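Local coordinates for dihydroorotase (Saccharomyces cerevisiae S288C, PDB 6L0A), which catalyses the zinc-dependent interconversion of N-carbamoyl-L-aspartate and dihydroorotate, the third step of de novo pyrimidine biosynthesis, at residues P162-L167 with K188-I193. Residues are numbered along the deposited sequence; the frame is centred on the assembly and turned at random.
Sequences PALKKL and KTIEDI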
ATOM      1  N   PRO C 162      -6.485  -9.489 -21.118  1.00 18.51           N
ATOM      2  CA  PRO C 162      -6.588 -10.520 -22.173  1.00 21.69           C
ATOM      3  C   PRO C 162      -7.588 -11.622 -21.849  1.00 22.27           C
ATOM      4  O   PRO C 162      -8.304 -12.083 -22.749  1.00 21.94           O
ATOM      5  CB  PRO C 162      -5.158 -11.066 -22.270  1.00 22.46           C
ATOM      6  CG  PRO C 162      -4.294  -9.935 -21.820  1.00 27.56           C
ATOM      7  CD  PRO C 162      -5.080  -9.234 -20.738  1.00 21.30           C
ATOM      8  N   ALA C 163      -7.659 -12.054 -20.584  1.00 18.50           N
ATOM      9  CA  ALA C 163      -8.630 -13.079 -20.205  1.00 18.15           C
ATOM     10  C   ALA C 163     -10.056 -12.596 -20.431  1.00 18.82           C
ATOM     11  O   ALA C 163     -10.903 -13.351 -20.927  1.00 19.57           O
ATOM     12  CB  ALA C 163      -8.434 -13.488 -18.744  1.00 19.04           C
ATOM     13  N   LEU C 164     -10.342 -11.342 -20.064  1.00 19.12           N
ATOM     14  CA  LEU C 164     -11.660 -10.767 -20.321  1.00 19.83           C
ATOM     15  C   LEU C 164     -11.992 -10.807 -21.808  1.00 25.69           C
ATOM     16  O   LEU C 164     -13.101 -11.192 -22.203  1.00 20.77           O
ATOM     17  CB  LEU C 164     -11.712  -9.325 -19.813  1.00 18.29           C
ATOM     18  CG  LEU C 164     -12.985  -8.543 -20.127  1.00 18.18           C
ATOM     19  CD1 LEU C 164     -14.208  -9.244 -19.507  1.00 18.74           C
ATOM     20  CD2 LEU C 164     -12.873  -7.093 -19.654  1.00 20.90           C
ATOM     21  N   LYS C 165     -11.045 -10.389 -22.650  1.00 22.96           N
ATOM     22  CA  LYS C 165     -11.332 -10.333 -24.079  1.00 23.54           C
ATOM     23  C   LYS C 165     -11.572 -11.729 -24.644  1.00 21.48           C
ATOM     24  O   LYS C 165     -12.463 -11.920 -25.478  1.00 24.37           O
ATOM     25  CB  LYS C 165     -10.192  -9.629 -24.817  1.00 23.33           C
ATOM     26  CG  LYS C 165     -10.184  -8.112 -24.632  1.00 28.54           C
ATOM     27  CD  LYS C 165      -9.021  -7.495 -25.404  1.00 34.33           C
ATOM     28  CE  LYS C 165      -8.292  -6.439 -24.597  1.00 39.06           C
ATOM     29  NZ  LYS C 165      -7.108  -5.910 -25.345  1.00 41.63           N
ATOM     30  N   LYS C 166     -10.804 -12.716 -24.188  1.00 21.55           N
ATOM     31  CA  LYS C 166     -10.998 -14.080 -24.674  1.00 25.11           C
ATOM     32  C   LYS C 166     -12.360 -14.629 -24.261  1.00 27.22           C
ATOM     33  O   LYS C 166     -13.028 -15.304 -25.055  1.00 23.87           O
ATOM     34  CB  LYS C 166      -9.884 -14.991 -24.170  1.00 25.94           C
ATOM     35  CG  LYS C 166      -9.990 -16.420 -24.712  1.00 23.08           C
ATOM     36  CD  LYS C 166      -8.804 -17.266 -24.315  1.00 26.50           C
ATOM     37  CE  LYS C 166      -8.954 -18.702 -24.821  1.00 31.81           C
ATOM     38  NZ  LYS C 166      -9.601 -18.748 -26.170  1.00 32.50           N
ATOM     39  N   LEU C 167     -12.793 -14.357 -23.024  1.00 21.45           N
ATOM     40  CA  LEU C 167     -14.110 -14.828 -22.594  1.00 19.14           C
ATOM     41  C   LEU C 167     -15.216 -14.176 -23.412  1.00 22.84           C
ATOM     42  O   LEU C 167     -16.189 -14.836 -23.794  1.00 23.73           O
ATOM     43  CB  LEU C 167     -14.323 -14.553 -21.097  1.00 15.38           C
ATOM     44  CG  LEU C 167     -13.505 -15.362 -20.089  1.00 22.86           C
ATOM     45  CD1 LEU C 167     -13.763 -14.842 -18.665  1.00 16.40           C
ATOM     46  CD2 LEU C 167     -13.806 -16.861 -20.179  1.00 20.84           C
ATOM     47  N   LYS C 188     -10.079   1.859 -20.778  1.00 22.34           N
ATOM     48  CA  LYS C 188      -9.872   1.855 -22.226  1.00 22.61           C
ATOM     49  C   LYS C 188     -10.378   0.567 -22.858  1.00 21.41           C
ATOM     50  O   LYS C 188     -10.953   0.587 -23.953  1.00 21.98           O
ATOM     51  CB  LYS C 188      -8.393   2.026 -22.555  1.00 23.37           C
ATOM     52  CG  LYS C 188      -7.842   3.407 -22.375  1.00 27.25           C
ATOM     53  CD  LYS C 188      -6.490   3.456 -23.067  1.00 30.55           C
ATOM     54  CE  LYS C 188      -5.684   4.629 -22.622  1.00 36.95           C
ATOM     55  NZ  LYS C 188      -4.360   4.609 -23.301  1.00 33.83           N
ATOM     56  N   THR C 189     -10.155  -0.568 -22.201  1.00 20.94           N
ATOM     57  CA  THR C 189     -10.588  -1.836 -22.776  1.00 21.77           C
ATOM     58  C   THR C 189     -12.111  -1.946 -22.800  1.00 23.41           C
ATOM     59  O   THR C 189     -12.685  -2.374 -23.812  1.00 22.60           O
ATOM     60  CB  THR C 189      -9.958  -2.998 -22.009  1.00 20.54           C
ATOM     61  OG1 THR C 189      -8.559  -3.036 -22.304  1.00 22.50           O
ATOM     62  CG2 THR C 189     -10.591  -4.342 -22.416  1.00 20.87           C
ATOM     63  N   ILE C 190     -12.783  -1.546 -21.710  1.00 19.92           N
ATOM     64  CA  ILE C 190     -14.248  -1.542 -21.703  1.00 20.36           C
ATOM     65  C   ILE C 190     -14.774  -0.588 -22.770  1.00 22.55           C
ATOM     66  O   ILE C 190     -15.766  -0.875 -23.450  1.00 24.30           O
ATOM     67  CB  ILE C 190     -14.787  -1.174 -20.308  1.00 19.02           C
ATOM     68  CG1 ILE C 190     -14.306  -2.186 -19.266  1.00 16.65           C
ATOM     69  CG2 ILE C 190     -16.324  -1.090 -20.313  1.00 18.54           C
ATOM     70  CD1 ILE C 190     -14.809  -3.592 -19.519  1.00 20.28           C
ATOM     71  N   GLU C 191     -14.114   0.560 -22.936  1.00 19.65           N
ATOM     72  CA  GLU C 191     -14.565   1.525 -23.933  1.00 25.31           C
ATOM     73  C   GLU C 191     -14.443   0.954 -25.341  1.00 29.48           C
ATOM     74  O   GLU C 191     -15.349   1.114 -26.170  1.00 30.94           O
ATOM     75  CB  GLU C 191     -13.771   2.823 -23.794  1.00 27.37           C
ATOM     76  CG  GLU C 191     -14.378   3.801 -22.787  1.00 32.71           C
ATOM     77  CD  GLU C 191     -13.599   5.096 -22.702  1.00 36.76           C
ATOM     78  OE1 GLU C 191     -12.387   5.080 -23.011  1.00 40.87           O
ATOM     79  OE2 GLU C 191     -14.195   6.124 -22.320  1.00 43.75           O
ATOM     80  N   ASP C 192     -13.358   0.237 -25.613  1.00 25.03           N
ATOM     81  CA  ASP C 192     -13.144  -0.290 -26.950  1.00 32.40           C
ATOM     82  C   ASP C 192     -14.011  -1.509 -27.247  1.00 31.22           C
ATOM     83  O   ASP C 192     -14.464  -1.677 -28.384  1.00 30.37           O
ATOM     84  CB  ASP C 192     -11.665  -0.602 -27.143  1.00 34.98           C
ATOM     85  CG  ASP C 192     -10.846   0.648 -27.196  1.00 42.67           C
ATOM     86  OD1 ASP C 192      -9.642   0.593 -26.865  1.00 42.59           O
ATOM     87  OD2 ASP C 192     -11.428   1.708 -27.544  1.00 51.70           O
ATOM     88  N   ILE C 193     -14.278  -2.357 -26.252  1.00 25.11           N
ATOM     89  CA  ILE C 193     -15.262  -3.419 -26.432  1.00 24.60           C
ATOM     90  C   ILE C 193     -16.615  -2.823 -26.808  1.00 28.17           C
ATOM     91  O   ILE C 193     -17.373  -3.420 -27.582  1.00 29.77           O
ATOM     92  CB  ILE C 193     -15.348  -4.275 -25.149  1.00 24.99           C
ATOM     93  CG1 ILE C 193     -14.048  -5.060 -24.956  1.00 20.92           C
ATOM     94  CG2 ILE C 193     -16.535  -5.217 -25.183  1.00 21.77           C
ATOM     95  CD1 ILE C 193     -14.053  -5.957 -23.704  1.00 22.80           C
TER
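Leu-164 meeting Ile-190 and Ile-193 exemplifies the apolar packing between neighbouring outer helices of a TIM-barrel amidohydrolase. Helices 156-170 and 184-193 are joined through strand 175-178 of the parallel sheet, an alpha-beta-alpha succession in which both helices lie on the same side of the sheet. The short segments run nearly parallel, inclined by 19°, and their axes come no closer than 11.4 Å, so side chains rather than backbones bridge the gap.

On the barrel side, CD2 of Leu-164 lies 4.0 Å from CD1 of Ile-190, the two side chains crossing at about a right angle. Ile-190 starts out from its backbone facing away from the partner helix; CG1 lies anti to the carbonyl carbon, and a further turn at chi2 (-63°) brings CD1 back towards Leu-164. The same CD2 is a looser 4.4 Å from CD1 of Ile-193. Beneath, Leu-164 and Ile-190 both rest on Leu-178 of the intervening strand, while Ile-190 and Ile-193 reach Val-205 on the next.

Nearer the surface, Lys-165 leans across with its aliphatic chain, bent at chi3 (-136°), and places CE 3.8 Å from CG2 of Thr-189. The threonine hydroxyl makes a weak hydrogen bond to the carbonyl of Ser-185 in its own helix.

With no hydrogen bond or salt bridge between the segments, their direct contact depends on methyl and methylene packing, the lysine contributing carbon rather than charge.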